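Local coordinates for protein lysozyme, putative (Bacillus anthracis, PDB 2WAG) that probably hydrolyses the glycan strands of bacterial peptidoglycan as a family GH25 lysozyme, with retention of anomeric configuration implied, at residues V19-Y24 / K199-N204; F76-K81 / E107-K112; L100-D105 / K135-K140. One frame throughout, in Å; residues are numbered along the deposited sequence.

In the fold
The three contacts belong to one barrel of the GH25 family. Contact 1 joins the first strand, 17-21, to the last, 202-206, and closes the barrel. Contact 2 packs two loops at the C-terminal ends of strands 69-75 and 103-106. Contact 3 packs the prolines leading into strand 103-106 against the end of helix 119-137 and the loop after it. The centres are about 20 Å from one another. Contacts 2 and 3 touch: F76 N is 2.9 Å from D105 O, a probable hydrogen bond. Contacts 1 and 2 come within about 7 Å at their nearest atoms. D20, D202, D105 and E107 gather at the C-terminal mouth, probably the active site as in other such barrels.

Contact 1 of 3, residues V19-Y24 / K199-N204; sequences VDVASY and KYIDLN. With SO4 (sulfate ion), chain C.
D20 OD1 is held by two side-chain amides, N204 ND2 from the facing strand and Q184 NE2 from strand 182-186. The N204 bond is 2.9 Å from ND2 to OD1 and nearly straight, 165° at the hydrogen. It uses the anti lone pair of OD1, and OD1 lies almost in the plane of the N204 amide. W164 NE1 bonds to N204 OD1 and so helps fix the turn of that amide. The D20 carboxylate also meets D202, with OD2 to OD2 at 2.6 Å. The two carboxylate planes are 45° apart. D20 CG lies between its own backbone N and carbonyl carbon (chi1 65°), which sets the group over D202 CB. Between the backbones, D20 N donates to D202 O at 3.2 Å. A water accepts from D202 N and donates to D20 O. On the other face of the sheet, V19 CG1 touches L203 CD2 at 3.7 Å, and W30 of helix 30-34 covers V19 and V21. In the conformer given, I201 runs alongside V21, with CD1 on V21 CG1. Further out, Y200 OH donates to a sulfate, probably from the crystallisation liquor, and the Y200 ring meets Y200 of the second subunit. The antiparallel pairing of first and last strands, with acids at the mouth, is typical of the GH25 barrel, a variant of the TIM barrel.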
loop_
_atom_site.group_PDB
_atom_site.type_symbol
_atom_site.label_atom_id
_atom_site.label_comp_id
_atom_site.label_asym_id
_atom_site.label_seq_id
_atom_site.Cartn_x
_atom_site.Cartn_y
_atom_site.Cartn_z
ATOM N N VAL A 19 -13.116 -0.378 9.861
ATOM C CA VAL A 19 -12.537 -0.094 8.563
ATOM C C VAL A 19 -12.394 1.392 8.296
ATOM O O VAL A 19 -12.976 2.170 8.957
ATOM C CB VAL A 19 -13.449 -0.674 7.416
ATOM C CG1 VAL A 19 -13.726 -2.169 7.625
ATOM C CG2 VAL A 19 -14.789 0.119 7.293
ATOM N N ASP A 20 -11.569 1.711 7.298
ATOM C CA ASP A 20 -11.607 3.051 6.713
ATOM C C ASP A 20 -11.629 2.855 5.215
ATOM O O ASP A 20 -10.990 1.929 4.719
ATOM C CB ASP A 20 -10.464 3.971 7.189
ATOM C CG ASP A 20 -9.120 3.504 6.759
ATOM O OD1 ASP A 20 -8.508 2.791 7.547
ATOM O OD2 ASP A 20 -8.683 3.854 5.653
ATOM N N VAL A 21 -12.411 3.675 4.524
ATOM C CA VAL A 21 -12.608 3.518 3.094
ATOM C C VAL A 21 -12.662 4.857 2.384
ATOM O O VAL A 21 -12.969 5.894 2.996
ATOM C CB VAL A 21 -13.928 2.748 2.760
ATOM C CG1 VAL A 21 -13.941 1.372 3.415
ATOM C CG2 VAL A 21 -15.155 3.569 3.142
ATOM N N ALA A 22 -12.391 4.808 1.083
ATOM C CA ALA A 22 -12.576 5.928 0.168
ATOM C C ALA A 22 -13.224 5.363 -1.084
ATOM O O ALA A 22 -13.568 4.164 -1.141
ATOM C CB ALA A 22 -11.234 6.589 -0.152
ATOM N N SER A 23 -13.393 6.200 -2.104
ATOM C CA SER A 23 -14.073 5.722 -3.303
ATOM C C SER A 23 -13.353 4.545 -3.955
ATOM O O SER A 23 -13.993 3.740 -4.622
ATOM C CB SER A 23 -14.242 6.856 -4.316
ATOM O OG SER A 23 -12.978 7.335 -4.737
ATOM N N TYR A 24 -12.036 4.438 -3.745
ATOM C CA TYR A 24 -11.221 3.386 -4.393
ATOM C C TYR A 24 -11.619 2.001 -3.932
ATOM O O TYR A 24 -11.274 1.033 -4.590
ATOM C CB TYR A 24 -9.704 3.680 -4.212
ATOM C CG TYR A 24 -9.499 5.143 -4.486
ATOM C CD1 TYR A 24 -9.827 5.681 -5.739
ATOM C CD2 TYR A 24 -9.166 6.018 -3.472
ATOM C CE1 TYR A 24 -9.759 7.034 -5.970
ATOM C CE2 TYR A 24 -9.085 7.373 -3.705
ATOM C CZ TYR A 24 -9.399 7.874 -4.945
ATOM O OH TYR A 24 -9.348 9.234 -5.144
ATOM N N LYS A 199 -9.516 -8.255 -0.199
ATOM C CA LYS A 199 -9.922 -6.931 -0.674
ATOM C C LYS A 199 -8.900 -5.871 -0.256
ATOM O O LYS A 199 -8.380 -5.945 0.872
ATOM C CB LYS A 199 -11.328 -6.562 -0.137
ATOM C CG LYS A 199 -11.725 -5.198 -0.652
ATOM C CD LYS A 199 -13.096 -4.813 -0.174
ATOM C CE LYS A 199 -13.483 -3.425 -0.671
ATOM N NZ LYS A 199 -13.494 -3.344 -2.165
ATOM N N TYR A 200 -8.644 -4.864 -1.114
ATOM C CA TYR A 200 -7.828 -3.708 -0.664
ATOM C C TYR A 200 -8.730 -2.789 0.105
ATOM O O TYR A 200 -9.448 -1.982 -0.498
ATOM C CB TYR A 200 -7.117 -2.985 -1.823
ATOM C CG TYR A 200 -5.971 -3.818 -2.353
ATOM C CD1 TYR A 200 -4.725 -3.802 -1.735
ATOM C CD2 TYR A 200 -6.138 -4.625 -3.469
ATOM C CE1 TYR A 200 -3.671 -4.601 -2.222
ATOM C CE2 TYR A 200 -5.101 -5.400 -3.951
ATOM C CZ TYR A 200 -3.879 -5.385 -3.341
ATOM O OH TYR A 200 -2.857 -6.173 -3.839
ATOM N N ILE A 201 -8.807 -3.052 1.408
ATOM C CA ILE A 201 -9.533 -2.234 2.345
ATOM C C ILE A 201 -8.739 -2.214 3.643
ATOM O O ILE A 201 -8.231 -3.237 4.114
ATOM C CB ILE A 201 -10.919 -2.803 2.595
ATOM C CG1 ILE A 201 -11.752 -1.839 3.452
ATOM C CG2 ILE A 201 -10.801 -4.224 3.168
ATOM C CD1 ILE A 201 -13.200 -2.219 3.483
ATOM N N ASP A 202 -8.588 -1.022 4.195
ATOM C CA ASP A 202 -7.838 -0.815 5.418
ATOM C C ASP A 202 -8.596 -1.294 6.656
ATOM O O ASP A 202 -9.773 -0.953 6.832
ATOM C CB ASP A 202 -7.636 0.691 5.627
ATOM C CG ASP A 202 -6.714 1.336 4.593
ATOM O OD1 ASP A 202 -5.875 0.642 3.972
ATOM O OD2 ASP A 202 -6.821 2.582 4.428
ATOM N N LEU A 203 -7.894 -2.024 7.497
ATOM C CA LEU A 203 -8.453 -2.457 8.782
ATOM C C LEU A 203 -7.699 -1.892 9.947
ATOM O O LEU A 203 -6.533 -1.684 9.906
ATOM C CB LEU A 203 -8.553 -3.992 8.913
ATOM C CG LEU A 203 -9.261 -4.734 7.751
ATOM C CD1 LEU A 203 -9.261 -6.232 8.092
ATOM C CD2 LEU A 203 -10.626 -4.253 7.519
ATOM N N ASN A 204 -8.474 -1.662 10.995
ATOM C CA ASN A 204 -8.005 -0.914 12.129
ATOM C C ASN A 204 -8.489 -1.467 13.453
ATOM O O ASN A 204 -9.446 -2.090 13.470
ATOM C CB ASN A 204 -8.562 0.532 12.051
ATOM C CG ASN A 204 -8.227 1.257 10.749
ATOM O OD1 ASN A 204 -7.245 1.801 10.602
ATOM N ND2 ASN A 204 -9.117 1.176 9.836
HETATM S S SO4 C . -0.137 -5.870 -1.081
HETATM O O1 SO4 C . 1.019 -6.641 -0.652
HETATM O O2 SO4 C . -1.236 -5.960 -0.093
HETATM O O3 SO4 C . -0.826 -6.366 -2.268
HETATM O O4 SO4 C . 0.036 -4.414 -0.893
HETATM O O HOH W 1 -9.485 1.213 2.603
#

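Contact 2 of 3, residues F76-K81 / E107-K112; sequences FSFDSK and EFYANK. With SO4 (sulfate ion), chain G.
F78 sets the rim of its ring against that of Y109, CD2 lying 3.5 Å from Y109 CE2. The ring planes are nearly parallel, 6° apart, but the rings do not stack, and the side chains run in opposite senses. The pair ties together two loops at the C-terminal mouth of the GH25 TIM-like barrel, one after strand 69-75 and one after strand 103-106. P117 and V122 also pack on F78. E107 O meets the edge of the F78 ring, near its plane, 3.6 Å from CE2. Y109 reaches the other backbone: F78 N donates to Y109 OH at 3.0 Å, with 160° at the hydrogen. An ST turn shapes that loop, since D79 N donates to S77 OG. S77 OG and S80 OG both donate to a sulfate, probably from the crystallisation liquor. A type II' turn from Y109 to K112 sets K112 CG over one face of the Y109 ring, toward its rim. In the conformer given, K112 bends at chi2 and chi3, lays CE beside F78 CB and carries NZ to D79. One water, modelled at two alternative sites, joins F76 O and E107 N. The E107 carboxylate bonds to tag residue G2 of the second subunit. The salt bridge is 3.0 Å from K112 NZ to D79 OD2, met on the syn side, and a water links the same OD2 to Y109 OH.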
loop_
_atom_site.group_PDB
_atom_site.type_symbol
_atom_site.label_atom_id
_atom_site.label_comp_id
_atom_site.label_asym_id
_atom_site.label_seq_id
_atom_site.Cartn_x
_atom_site.Cartn_y
_atom_site.Cartn_z
ATOM N N PHE A 76 -5.573 15.705 4.281
ATOM C CA PHE A 76 -4.912 17.004 4.357
ATOM C C PHE A 76 -4.081 17.339 3.125
ATOM O O PHE A 76 -3.396 16.468 2.573
ATOM C CB PHE A 76 -4.027 17.001 5.606
ATOM C CG PHE A 76 -3.400 18.331 5.948
ATOM C CD1 PHE A 76 -4.159 19.380 6.452
ATOM C CD2 PHE A 76 -2.027 18.506 5.799
ATOM C CE1 PHE A 76 -3.536 20.620 6.775
ATOM C CE2 PHE A 76 -1.411 19.702 6.153
ATOM C CZ PHE A 76 -2.162 20.750 6.625
ATOM N N SER A 77 -4.143 18.601 2.708
ATOM C CA SER A 77 -3.289 19.138 1.666
ATOM C C SER A 77 -2.234 20.051 2.274
ATOM O O SER A 77 -2.530 20.868 3.150
ATOM C CB SER A 77 -4.114 19.939 0.669
ATOM O OG SER A 77 -3.231 20.619 -0.211
ATOM N N PHE A 78 -1.001 19.934 1.802
ATOM C CA PHE A 78 0.073 20.847 2.182
ATOM C C PHE A 78 0.023 22.165 1.418
ATOM O O PHE A 78 0.854 23.038 1.661
ATOM C CB PHE A 78 1.421 20.155 1.974
ATOM C CG PHE A 78 1.599 18.949 2.844
ATOM C CD1 PHE A 78 1.771 19.085 4.201
ATOM C CD2 PHE A 78 1.583 17.665 2.304
ATOM C CE1 PHE A 78 1.929 17.974 5.039
ATOM C CE2 PHE A 78 1.740 16.556 3.138
ATOM C CZ PHE A 78 1.918 16.709 4.491
ATOM N N ASP A 79 -0.948 22.314 0.515
ATOM C CA ASP A 79 -0.924 23.441 -0.414
ATOM C C ASP A 79 -2.105 24.380 -0.361
ATOM O O ASP A 79 -2.230 25.243 -1.229
ATOM C CB ASP A 79 -0.682 22.926 -1.824
ATOM C CG ASP A 79 0.745 22.474 -1.991
ATOM O OD1 ASP A 79 1.658 23.317 -1.916
ATOM O OD2 ASP A 79 0.978 21.262 -2.119
ATOM N N SER A 80 -2.960 24.242 0.651
ATOM C CA SER A 80 -4.001 25.239 0.885
ATOM C C SER A 80 -4.186 25.482 2.368
ATOM O O SER A 80 -3.700 24.719 3.213
ATOM C CB SER A 80 -5.321 24.842 0.244
ATOM O OG SER A 80 -5.765 23.598 0.734
ATOM N N LYS A 81 -4.863 26.573 2.697
ATOM C CA LYS A 81 -4.958 26.969 4.101
ATOM C C LYS A 81 -5.817 26.023 4.926
ATOM O O LYS A 81 -6.785 25.452 4.432
ATOM C CB LYS A 81 -5.500 28.393 4.214
ATOM C CG LYS A 81 -4.524 29.469 3.727
ATOM C CD LYS A 81 -5.075 30.859 3.996
ATOM C CE LYS A 81 -6.515 30.964 3.511
ATOM N NZ LYS A 81 -6.657 31.079 2.033
ATOM N N GLU A 107 -0.357 12.753 5.644
ATOM C CA GLU A 107 0.622 11.789 5.115
ATOM C C GLU A 107 1.135 12.292 3.781
ATOM O O GLU A 107 0.552 13.197 3.176
ATOM C CB GLU A 107 0.021 10.383 4.955
ATOM C CG GLU A 107 -1.083 10.278 3.938
ATOM C CD GLU A 107 -1.707 8.904 3.975
ATOM O OE1 GLU A 107 -1.072 7.941 3.469
ATOM O OE2 GLU A 107 -2.822 8.757 4.525
ATOM N N PHE A 108 2.226 11.698 3.317
ATOM C CA PHE A 108 2.734 12.088 2.011
ATOM C C PHE A 108 1.890 11.568 0.852
ATOM O O PHE A 108 1.258 10.511 0.946
ATOM C CB PHE A 108 4.189 11.684 1.849
ATOM C CG PHE A 108 5.099 12.441 2.752
ATOM C CD1 PHE A 108 5.301 13.794 2.533
ATOM C CD2 PHE A 108 5.720 11.840 3.825
ATOM C CE1 PHE A 108 6.112 14.533 3.360
ATOM C CE2 PHE A 108 6.545 12.590 4.676
ATOM C CZ PHE A 108 6.742 13.945 4.423
ATOM N N TYR A 109 1.896 12.335 -0.234
ATOM C CA TYR A 109 1.174 11.998 -1.449
ATOM C C TYR A 109 1.853 12.703 -2.616
ATOM O O TYR A 109 2.752 13.520 -2.414
ATOM C CB TYR A 109 -0.286 12.441 -1.343
ATOM C CG TYR A 109 -0.457 13.926 -1.112
ATOM C CD1 TYR A 109 -0.621 14.801 -2.178
ATOM C CD2 TYR A 109 -0.454 14.454 0.172
ATOM C CE1 TYR A 109 -0.777 16.158 -1.971
ATOM C CE2 TYR A 109 -0.610 15.810 0.389
ATOM C CZ TYR A 109 -0.771 16.658 -0.685
ATOM O OH TYR A 109 -0.926 18.008 -0.472
ATOM N N ALA A 110 1.427 12.389 -3.833
ATOM C CA ALA A 110 2.013 13.002 -5.019
ATOM C C ALA A 110 3.537 13.033 -4.926
ATOM O O ALA A 110 4.176 12.000 -4.725
ATOM C CB ALA A 110 1.462 14.404 -5.218
ATOM N N ASN A 111 4.115 14.222 -5.072
ATOM C CA ASN A 111 5.567 14.379 -5.038
ATOM C C ASN A 111 6.073 15.030 -3.753
ATOM O O ASN A 111 7.239 15.412 -3.658
ATOM C CB ASN A 111 6.044 15.181 -6.251
ATOM C CG ASN A 111 5.780 14.468 -7.563
ATOM O OD1 ASN A 111 5.363 15.085 -8.543
ATOM N ND2 ASN A 111 6.027 13.163 -7.588
ATOM N N LYS A 112 5.186 15.182 -2.773
ATOM C CA LYS A 112 5.469 16.043 -1.627
ATOM C C LYS A 112 6.657 15.559 -0.792
ATOM O O LYS A 112 7.347 16.353 -0.148
ATOM C CB LYS A 112 4.216 16.233 -0.759
ATOM C CG LYS A 112 2.986 16.735 -1.518
ATOM C CD LYS A 112 3.076 18.202 -1.941
ATOM C CE LYS A 112 3.730 19.108 -0.907
ATOM N NZ LYS A 112 3.770 20.508 -1.402
HETATM S S SO4 G . -5.451 21.914 -2.614
HETATM O O1 SO4 G . -4.882 20.605 -2.887
HETATM O O2 SO4 G . -6.858 22.078 -2.270
HETATM O O3 SO4 G . -4.897 23.010 -3.421
HETATM O O4 SO4 G . -4.816 22.178 -1.301
HETATM O O HOH W 2 -1.397 15.127 4.130
HETATM O O HOH W 3 -2.181 14.368 4.097
HETATM O O HOH W 4 -0.769 19.344 -2.729
#

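Contact 3 of 3, residues L100-D105 / K135-K140; sequences LPPVID and KHYGKK
This is a packing contact, largely of aliphatic and aromatic carbons, at the N-terminal end of the barrel strands, away from the mouth, without a hydrogen bond between the two segments. Two prolines just ahead of strand 103-106 meet the last turn of helix 119-137 and the loop that follows it. P102 leans obliquely on Y137, its CG 4.0 Å from Y137 CD2. L133 of the same helix also touches P102. With CG anti to its carbonyl carbon (chi1 -65°), the Y137 ring points to P102. Its hydroxyl bonds to V93 O, directly after helix 82-92. On its own side, H136 CD2 stands 3.5 Å above the centre of the Y137 ring. G138 then leaves the helix with positive phi (72°) and turns the chain toward the prolines. K139 lies along P101: its CB is 4.0 Å from P101 CB, and its CD is 3.9 Å from P101 CA. The aliphatic part of the lysine does this packing, in the conformer given, while NZ bonds to K97 O and G217 O. The closest approach is P101 CB to K140 O, 3.1 Å in the conformer given. Beyond it the chain enters strand 142-145; I142 of that strand makes backbone hydrogen bonds with P102 and I104. Strand, helix and parallel strand make one beta-alpha-beta unit, the repeating element of the TIM-barrel clan.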
loop_
_atom_site.group_PDB
_atom_site.type_symbol
_atom_site.label_atom_id
_atom_site.label_comp_id
_atom_site.label_asym_id
_atom_site.label_seq_id
_atom_site.Cartn_x
_atom_site.Cartn_y
_atom_site.Cartn_z
ATOM N N LEU A 100 -18.648 9.313 15.248
ATOM C CA LEU A 100 -17.279 9.395 15.745
ATOM C C LEU A 100 -16.688 10.791 15.495
ATOM O O LEU A 100 -17.160 11.524 14.639
ATOM C CB LEU A 100 -16.418 8.318 15.071
ATOM C CG LEU A 100 -16.827 6.896 15.456
ATOM C CD1 LEU A 100 -16.132 5.895 14.545
ATOM C CD2 LEU A 100 -16.457 6.638 16.901
ATOM N N PRO A 101 -15.640 11.158 16.240
ATOM C CA PRO A 101 -14.998 12.455 16.015
ATOM C C PRO A 101 -14.418 12.556 14.607
ATOM O O PRO A 101 -14.096 11.527 13.976
ATOM C CB PRO A 101 -13.885 12.489 17.058
ATOM C CG PRO A 101 -14.342 11.494 18.137
ATOM C CD PRO A 101 -15.019 10.412 17.344
ATOM N N PRO A 102 -14.242 13.787 14.124
ATOM C CA PRO A 102 -13.613 13.973 12.816
ATOM C C PRO A 102 -12.151 13.565 12.825
ATOM O O PRO A 102 -11.472 13.665 13.857
ATOM C CB PRO A 102 -13.718 15.482 12.571
ATOM C CG PRO A 102 -14.035 16.094 13.858
ATOM C CD PRO A 102 -14.528 15.062 14.815
ATOM N N VAL A 103 -11.691 13.094 11.676
ATOM C CA VAL A 103 -10.302 12.741 11.479
ATOM C C VAL A 103 -9.639 13.619 10.411
ATOM O O VAL A 103 -10.221 13.855 9.402
ATOM C CB VAL A 103 -10.182 11.292 11.024
ATOM C CG1 VAL A 103 -8.768 10.918 10.633
ATOM C CG2 VAL A 103 -10.784 10.334 12.047
ATOM N N ILE A 104 -8.410 14.064 10.708
ATOM C CA ILE A 104 -7.579 14.670 9.674
ATOM C C ILE A 104 -6.423 13.710 9.398
ATOM O O ILE A 104 -5.693 13.334 10.320
ATOM C CB ILE A 104 -7.040 16.053 10.068
ATOM C CG1 ILE A 104 -8.169 16.988 10.524
ATOM C CG2 ILE A 104 -6.304 16.644 8.877
ATOM C CD1 ILE A 104 -7.663 18.241 11.224
ATOM N N ASP A 105 -6.286 13.336 8.126
ATOM C CA ASP A 105 -5.316 12.368 7.664
ATOM C C ASP A 105 -4.112 13.133 7.092
ATOM O O ASP A 105 -4.256 13.867 6.102
ATOM C CB ASP A 105 -6.028 11.490 6.622
ATOM C CG ASP A 105 -5.148 10.432 5.982
ATOM O OD1 ASP A 105 -3.939 10.687 5.724
ATOM O OD2 ASP A 105 -5.721 9.365 5.682
ATOM N N LYS A 135 -14.443 22.858 17.440
ATOM C CA LYS A 135 -15.525 23.770 17.806
ATOM C C LYS A 135 -16.827 23.369 17.121
ATOM O O LYS A 135 -17.888 23.366 17.741
ATOM C CB LYS A 135 -15.171 25.231 17.459
ATOM C CG LYS A 135 -16.310 26.195 17.766
ATOM C CD LYS A 135 -15.975 27.629 17.411
ATOM C CE LYS A 135 -17.152 28.548 17.758
ATOM N NZ LYS A 135 -16.951 29.942 17.257
ATOM N N HIS A 136 -16.760 23.049 15.832
ATOM C CA HIS A 136 -17.980 22.806 15.114
ATOM C C HIS A 136 -18.680 21.519 15.557
ATOM O O HIS A 136 -19.914 21.484 15.735
ATOM C CB HIS A 136 -17.691 22.745 13.608
ATOM C CG HIS A 136 -18.921 22.569 12.783
ATOM N ND1 HIS A 136 -19.759 23.622 12.470
ATOM C CD2 HIS A 136 -19.464 21.472 12.207
ATOM C CE1 HIS A 136 -20.770 23.170 11.750
ATOM N NE2 HIS A 136 -20.604 21.873 11.559
ATOM N N TYR A 137 -17.905 20.444 15.689
ATOM C CA TYR A 137 -18.517 19.139 15.989
ATOM C C TYR A 137 -18.610 18.865 17.491
ATOM O O TYR A 137 -19.312 17.952 17.905
ATOM C CB TYR A 137 -17.768 18.000 15.278
ATOM C CG TYR A 137 -17.899 18.108 13.775
ATOM C CD1 TYR A 137 -19.057 17.699 13.123
ATOM C CD2 TYR A 137 -16.894 18.697 13.025
ATOM C CE1 TYR A 137 -19.191 17.826 11.746
ATOM C CE2 TYR A 137 -17.019 18.835 11.643
ATOM C CZ TYR A 137 -18.162 18.405 11.024
ATOM O OH TYR A 137 -18.296 18.556 9.672
ATOM N N GLY A 138 -17.863 19.626 18.293
ATOM C CA GLY A 138 -17.884 19.434 19.748
ATOM C C GLY A 138 -17.183 18.174 20.210
ATOM O O GLY A 138 -17.496 17.654 21.275
ATOM N N LYS A 139 -16.228 17.685 19.415
ATOM C CA LYS A 139 -15.517 16.440 19.696
ATOM C C LYS A 139 -14.030 16.611 19.438
ATOM O O LYS A 139 -13.640 17.269 18.473
ATOM C CB LYS A 139 -16.054 15.320 18.804
ATOM C CG LYS A 139 -17.531 15.010 19.015
ATOM C CD LYS A 139 -17.945 13.836 18.130
ATOM C CE LYS A 139 -19.428 13.501 18.252
ATOM N NZ LYS A 139 -19.715 12.767 19.514
ATOM N N LYS A 140 -13.205 16.012 20.295
ATOM C CA LYS A 140 -11.752 16.029 20.132
ATOM C C LYS A 140 -11.375 15.408 18.792
ATOM O O LYS A 140 -11.843 14.324 18.428
ATOM C CB LYS A 140 -11.073 15.257 21.259
ATOM C CG LYS A 140 -9.599 14.976 20.976
ATOM C CD LYS A 140 -8.988 14.049 22.012
ATOM C CE LYS A 140 -9.010 14.657 23.402
ATOM N NZ LYS A 140 -8.463 13.702 24.404
#